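Local atomic coordinates of EreC (PDB entry 6XCQ), a protein that probably hydrolyses the lactone ester of erythromycin and related macrolides, an esterase activity that gives resistance to these antibiotics. Residues K217-L229 with F245-L259. The protein carries 1 engineered substitution. Residues are numbered along the deposited sequence; the frame is centred on the assembly and turned at random.
Sequences KAISGVTRLKLRL and FRKASDRIESIEYTL
Val-222 and Ile-252 lie at the centre of the contact between the helical segments 217-229 and 245-259, which run nearly antiparallel, their axes 9.8 Å apart at closest and their directions at 154°. The two side chains interlock as knobs into holes. Val-222 sits among Ile-252, Ile-255, Glu-256 and Leu-259. Its CG1, anti to the backbone N (chi1 166°), rests on Glu-256 CB at 3.6 Å, while CG2 meets Ile-255 CG2. Ile-252 fits among Val-222, Leu-225, Lys-226 and Leu-229. Its CG2 packs on Lys-226 CB at 3.7 Å, and its CD1 touches Leu-229 CG. At the Leu-229 end of the contact, Leu-229 O lies 3.2 Å from Phe-245 CE1, at the edge of the ring.

A polar strip borders this core. The chain of Lys-226 bends at chi3 and chi4, and NZ forms a salt bridge with Glu-253 OE1 (2.6 Å), met on its syn side. Water 2 accepts from Lys-226 NZ and donates to Glu-253 OE2 and Glu-256 OE2. Water 1 donates to Glu-256 OE1 and also bonds Thr-223 OG1.

Leu-225 also packs on helix 182-191, and Ile-252 on Leu-170 of helix 164-177. The arrangement is an antiparallel knobs-into-holes pair within a helical bundle.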
loop_
_atom_site.group_PDB
_atom_site.type_symbol
_atom_site.label_atom_id
_atom_site.label_comp_id
_atom_site.label_asym_id
_atom_site.label_seq_id
_atom_site.Cartn_x
_atom_site.Cartn_y
_atom_site.Cartn_z
ATOM N N LYS A 217 18.265 22.059 -5.167
ATOM C CA LYS A 217 17.432 23.250 -5.131
ATOM C C LYS A 217 15.966 22.894 -4.919
ATOM O O LYS A 217 15.246 23.604 -4.208
ATOM C CB LYS A 217 17.608 24.055 -6.416
ATOM C CG LYS A 217 16.716 25.287 -6.482
ATOM C CD LYS A 217 16.897 26.028 -7.794
ATOM C CE LYS A 217 18.259 26.706 -7.840
ATOM N NZ LYS A 217 18.365 27.780 -6.810
ATOM N N ALA A 218 15.492 21.800 -5.530
ATOM C CA ALA A 218 14.092 21.432 -5.337
ATOM C C ALA A 218 13.864 20.874 -3.938
ATOM O O ALA A 218 12.871 21.207 -3.281
ATOM C CB ALA A 218 13.654 20.420 -6.399
ATOM N N ILE A 219 14.773 20.023 -3.467
ATOM C CA ILE A 219 14.661 19.480 -2.116
ATOM C C ILE A 219 14.690 20.610 -1.091
ATOM O O ILE A 219 13.868 20.660 -0.165
ATOM C CB ILE A 219 15.783 18.455 -1.866
ATOM C CG1 ILE A 219 15.533 17.178 -2.676
ATOM C CG2 ILE A 219 15.933 18.132 -0.384
ATOM C CD1 ILE A 219 16.767 16.278 -2.745
ATOM N N SER A 220 15.639 21.531 -1.238
ATOM C CA SER A 220 15.700 22.664 -0.322
ATOM C C SER A 220 14.447 23.527 -0.432
ATOM O O SER A 220 13.960 24.058 0.575
ATOM C CB SER A 220 16.955 23.491 -0.598
ATOM O OG SER A 220 18.122 22.700 -0.432
ATOM N N GLY A 221 13.912 23.675 -1.646
ATOM C CA GLY A 221 12.707 24.466 -1.826
ATOM C C GLY A 221 11.525 23.889 -1.074
ATOM O O GLY A 221 10.733 24.625 -0.480
ATOM N N VAL A 222 11.407 22.556 -1.063
ATOM C CA VAL A 222 10.309 21.919 -0.347
ATOM C C VAL A 222 10.491 22.083 1.157
ATOM O O VAL A 222 9.529 22.363 1.881
ATOM C CB VAL A 222 10.180 20.442 -0.770
ATOM C CG1 VAL A 222 9.296 19.686 0.178
ATOM C CG2 VAL A 222 9.583 20.360 -2.177
ATOM N N THR A 223 11.726 21.949 1.652
ATOM C CA THR A 223 11.965 22.163 3.078
ATOM C C THR A 223 11.600 23.592 3.496
ATOM O O THR A 223 10.961 23.801 4.535
ATOM C CB THR A 223 13.428 21.838 3.407
ATOM O OG1 THR A 223 13.650 20.420 3.249
ATOM C CG2 THR A 223 13.764 22.217 4.816
ATOM N N ARG A 224 11.991 24.588 2.696
ATOM C CA ARG A 224 11.620 25.967 3.005
ATOM C C ARG A 224 10.110 26.107 3.128
ATOM O O ARG A 224 9.603 26.711 4.083
ATOM C CB ARG A 224 12.161 26.915 1.930
ATOM C CG ARG A 224 12.014 28.411 2.262
ATOM C CD ARG A 224 10.776 29.041 1.615
ATOM N NE ARG A 224 10.903 30.485 1.452
ATOM C CZ ARG A 224 10.524 31.384 2.355
ATOM N NH1 ARG A 224 10.002 30.999 3.519
ATOM N NH2 ARG A 224 10.685 32.678 2.097
ATOM N N LEU A 225 9.372 25.532 2.178
ATOM C CA LEU A 225 7.915 25.621 2.207
ATOM C C LEU A 225 7.337 24.929 3.428
ATOM O O LEU A 225 6.385 25.426 4.033
ATOM C CB LEU A 225 7.325 24.989 0.947
ATOM C CG LEU A 225 6.956 25.972 -0.151
ATOM C CD1 LEU A 225 6.775 25.227 -1.453
ATOM C CD2 LEU A 225 5.703 26.754 0.223
ATOM N N LYS A 226 7.877 23.755 3.764
ATOM C CA LYS A 226 7.372 22.974 4.888
ATOM C C LYS A 226 7.493 23.736 6.197
ATOM O O LYS A 226 6.590 23.693 7.042
ATOM C CB LYS A 226 8.162 21.680 4.992
ATOM C CG LYS A 226 7.681 20.733 6.067
ATOM C CD LYS A 226 8.633 19.556 6.172
ATOM C CE LYS A 226 8.824 19.121 7.610
ATOM N NZ LYS A 226 7.782 18.149 8.016
ATOM N N LEU A 227 8.632 24.391 6.404
ATOM C CA LEU A 227 8.863 25.110 7.654
ATOM C C LEU A 227 8.067 26.414 7.708
ATOM O O LEU A 227 7.618 26.825 8.785
ATOM C CB LEU A 227 10.360 25.381 7.820
ATOM C CG LEU A 227 11.243 24.330 8.518
ATOM C CD1 LEU A 227 10.892 22.925 8.121
ATOM C CD2 LEU A 227 12.716 24.600 8.237
ATOM N N ARG A 228 7.873 27.074 6.571
ATOM C CA ARG A 228 7.043 28.273 6.574
ATOM C C ARG A 228 5.600 27.928 6.931
ATOM O O ARG A 228 4.985 28.588 7.778
ATOM C CB ARG A 228 7.110 28.987 5.225
ATOM C CG ARG A 228 6.176 30.209 5.185
ATOM C CD ARG A 228 6.189 30.938 3.841
ATOM N NE ARG A 228 5.131 31.948 3.751
ATOM C CZ ARG A 228 5.225 33.194 4.224
ATOM N NH1 ARG A 228 6.323 33.600 4.858
ATOM N NH2 ARG A 228 4.202 34.032 4.091
ATOM N N LEU A 229 5.057 26.865 6.330
ATOM C CA LEU A 229 3.657 26.530 6.576
ATOM C C LEU A 229 3.431 26.145 8.026
ATOM O O LEU A 229 2.436 26.550 8.636
ATOM C CB LEU A 229 3.205 25.389 5.662
ATOM C CG LEU A 229 2.565 25.781 4.328
ATOM C CD1 LEU A 229 1.088 26.073 4.488
ATOM C CD2 LEU A 229 3.272 26.975 3.720
ATOM N N PHE A 245 -5.322 24.491 5.262
ATOM C CA PHE A 245 -3.992 24.383 5.854
ATOM C C PHE A 245 -3.562 22.920 5.959
ATOM O O PHE A 245 -2.434 22.563 5.601
ATOM C CB PHE A 245 -3.935 25.038 7.240
ATOM C CG PHE A 245 -2.697 24.663 8.001
ATOM C CD1 PHE A 245 -1.472 25.233 7.675
ATOM C CD2 PHE A 245 -2.732 23.675 8.971
ATOM C CE1 PHE A 245 -0.311 24.847 8.343
ATOM C CE2 PHE A 245 -1.575 23.284 9.638
ATOM C CZ PHE A 245 -0.371 23.873 9.328
ATOM N N ARG A 246 -4.456 22.068 6.464
ATOM C CA ARG A 246 -4.158 20.643 6.609
ATOM C C ARG A 246 -3.863 20.000 5.262
ATOM O O ARG A 246 -2.934 19.190 5.138
ATOM C CB ARG A 246 -5.334 19.940 7.290
ATOM C CG ARG A 246 -5.041 18.535 7.807
ATOM C CD ARG A 246 -5.390 17.455 6.787
ATOM N NE ARG A 246 -6.775 17.528 6.334
ATOM C CZ ARG A 246 -7.205 17.000 5.194
ATOM N NH1 ARG A 246 -6.357 16.361 4.399
ATOM N NH2 ARG A 246 -8.477 17.109 4.847
ATOM N N LYS A 247 -4.660 20.331 4.243
ATOM C CA LYS A 247 -4.412 19.775 2.914
ATOM C C LYS A 247 -3.080 20.260 2.365
ATOM O O LYS A 247 -2.316 19.463 1.812
ATOM C CB LYS A 247 -5.553 20.110 1.951
ATOM C CG LYS A 247 -6.855 19.422 2.310
ATOM C CD LYS A 247 -7.952 19.710 1.293
ATOM C CE LYS A 247 -9.125 18.759 1.481
ATOM N NZ LYS A 247 -10.253 19.072 0.573
ATOM N N ALA A 248 -2.757 21.558 2.531
ATOM C CA ALA A 248 -1.454 22.036 2.062
ATOM C C ALA A 248 -0.318 21.315 2.776
ATOM O O ALA A 248 0.663 20.892 2.143
ATOM C CB ALA A 248 -1.316 23.552 2.258
ATOM N N SER A 249 -0.440 21.157 4.093
ATOM C CA SER A 249 0.594 20.468 4.856
ATOM C C SER A 249 0.754 19.024 4.395
ATOM O O SER A 249 1.874 18.509 4.327
ATOM C CB SER A 249 0.260 20.522 6.341
ATOM O OG SER A 249 0.054 21.870 6.726
ATOM N N ASP A 250 -0.354 18.353 4.076
ATOM C CA ASP A 250 -0.249 16.990 3.575
ATOM C C ASP A 250 0.429 16.958 2.213
ATOM O O ASP A 250 1.261 16.078 1.953
ATOM C CB ASP A 250 -1.631 16.347 3.501
ATOM C CG ASP A 250 -2.239 16.101 4.880
ATOM O OD1 ASP A 250 -1.550 16.319 5.908
ATOM O OD2 ASP A 250 -3.418 15.688 4.932
ATOM N N ARG A 251 0.091 17.904 1.328
ATOM C CA ARG A 251 0.699 17.911 0.001
ATOM C C ARG A 251 2.210 18.066 0.101
ATOM O O ARG A 251 2.968 17.296 -0.504
ATOM C CB ARG A 251 0.102 19.026 -0.861
ATOM C CG ARG A 251 -1.392 18.907 -1.158
ATOM C CD ARG A 251 -1.744 17.657 -1.980
ATOM N NE ARG A 251 -2.046 16.524 -1.109
ATOM C CZ ARG A 251 -3.152 16.407 -0.377
ATOM N NH1 ARG A 251 -4.088 17.344 -0.406
ATOM N NH2 ARG A 251 -3.322 15.343 0.390
ATOM N N ILE A 252 2.666 19.052 0.880
ATOM C CA ILE A 252 4.100 19.277 1.057
ATOM C C ILE A 252 4.776 18.025 1.597
ATOM O O ILE A 252 5.853 17.641 1.129
ATOM C CB ILE A 252 4.353 20.481 1.987
ATOM C CG1 ILE A 252 3.891 21.783 1.333
ATOM C CG2 ILE A 252 5.833 20.570 2.347
ATOM C CD1 ILE A 252 3.598 22.901 2.341
ATOM N N GLU A 253 4.171 17.378 2.599
ATOM C CA GLU A 253 4.754 16.130 3.112
ATOM C C GLU A 253 4.889 15.094 1.998
ATOM O O GLU A 253 5.927 14.438 1.861
ATOM C CB GLU A 253 3.909 15.554 4.247
ATOM C CG GLU A 253 4.017 16.290 5.587
ATOM C CD GLU A 253 5.432 16.315 6.141
ATOM O OE1 GLU A 253 5.973 17.428 6.340
ATOM O OE2 GLU A 253 6.007 15.230 6.364
ATOM N N SER A 254 3.829 14.923 1.211
ATOM C CA SER A 254 3.859 13.986 0.099
ATOM C C SER A 254 4.990 14.317 -0.873
ATOM O O SER A 254 5.737 13.426 -1.290
ATOM C CB SER A 254 2.511 13.990 -0.619
ATOM O OG SER A 254 2.552 13.078 -1.714
ATOM N N ILE A 255 5.138 15.596 -1.241
ATOM C CA ILE A 255 6.200 15.982 -2.177
ATOM C C ILE A 255 7.579 15.746 -1.572
ATOM O O ILE A 255 8.486 15.223 -2.241
ATOM C CB ILE A 255 6.035 17.447 -2.616
ATOM C CG1 ILE A 255 4.759 17.627 -3.435
ATOM C CG2 ILE A 255 7.240 17.893 -3.412
ATOM C CD1 ILE A 255 4.120 19.080 -3.297
ATOM N N GLU A 256 7.765 16.124 -0.304
ATOM C CA GLU A 256 9.063 15.943 0.344
ATOM C C GLU A 256 9.500 14.481 0.308
ATOM O O GLU A 256 10.648 14.170 -0.022
ATOM C CB GLU A 256 9.005 16.437 1.783
ATOM C CG GLU A 256 10.269 16.195 2.597
ATOM C CD GLU A 256 10.024 16.398 4.097
ATOM O OE1 GLU A 256 10.861 17.026 4.784
ATOM O OE2 GLU A 256 8.978 15.918 4.593
ATOM N N TYR A 257 8.597 13.569 0.660
ATOM C CA TYR A 257 8.965 12.155 0.662
ATOM C C TYR A 257 9.049 11.598 -0.752
ATOM O O TYR A 257 9.772 10.617 -0.990
ATOM C CB TYR A 257 7.976 11.362 1.514
ATOM C CG TYR A 257 8.306 11.370 3.004
ATOM C CD1 TYR A 257 8.018 12.475 3.809
ATOM C CD2 TYR A 257 8.915 10.272 3.597
ATOM C CE1 TYR A 257 8.329 12.478 5.182
ATOM C CE2 TYR A 257 9.220 10.255 4.944
ATOM C CZ TYR A 257 8.933 11.354 5.735
ATOM O OH TYR A 257 9.265 11.306 7.060
ATOM N N THR A 258 8.341 12.204 -1.709
ATOM C CA THR A 258 8.483 11.754 -3.095
ATOM C C THR A 258 9.885 12.031 -3.625
ATOM O O THR A 258 10.521 11.155 -4.222
ATOM C CB THR A 258 7.431 12.412 -3.983
ATOM O OG1 THR A 258 6.147 11.932 -3.598
ATOM C CG2 THR A 258 7.661 12.035 -5.426
ATOM N N LEU A 259 10.395 13.245 -3.398
ATOM C CA LEU A 259 11.746 13.575 -3.848
ATOM C C LEU A 259 12.799 12.694 -3.170
ATOM O O LEU A 259 13.745 12.224 -3.821
ATOM C CB LEU A 259 12.032 15.064 -3.593
ATOM C CG LEU A 259 11.124 16.091 -4.297
ATOM C CD1 LEU A 259 11.721 17.516 -4.270
ATOM C CD2 LEU A 259 10.807 15.667 -5.739
HETATM O O HOH W 1 12.721 18.818 5.830
HETATM O O HOH W 2 8.624 15.937 7.214
#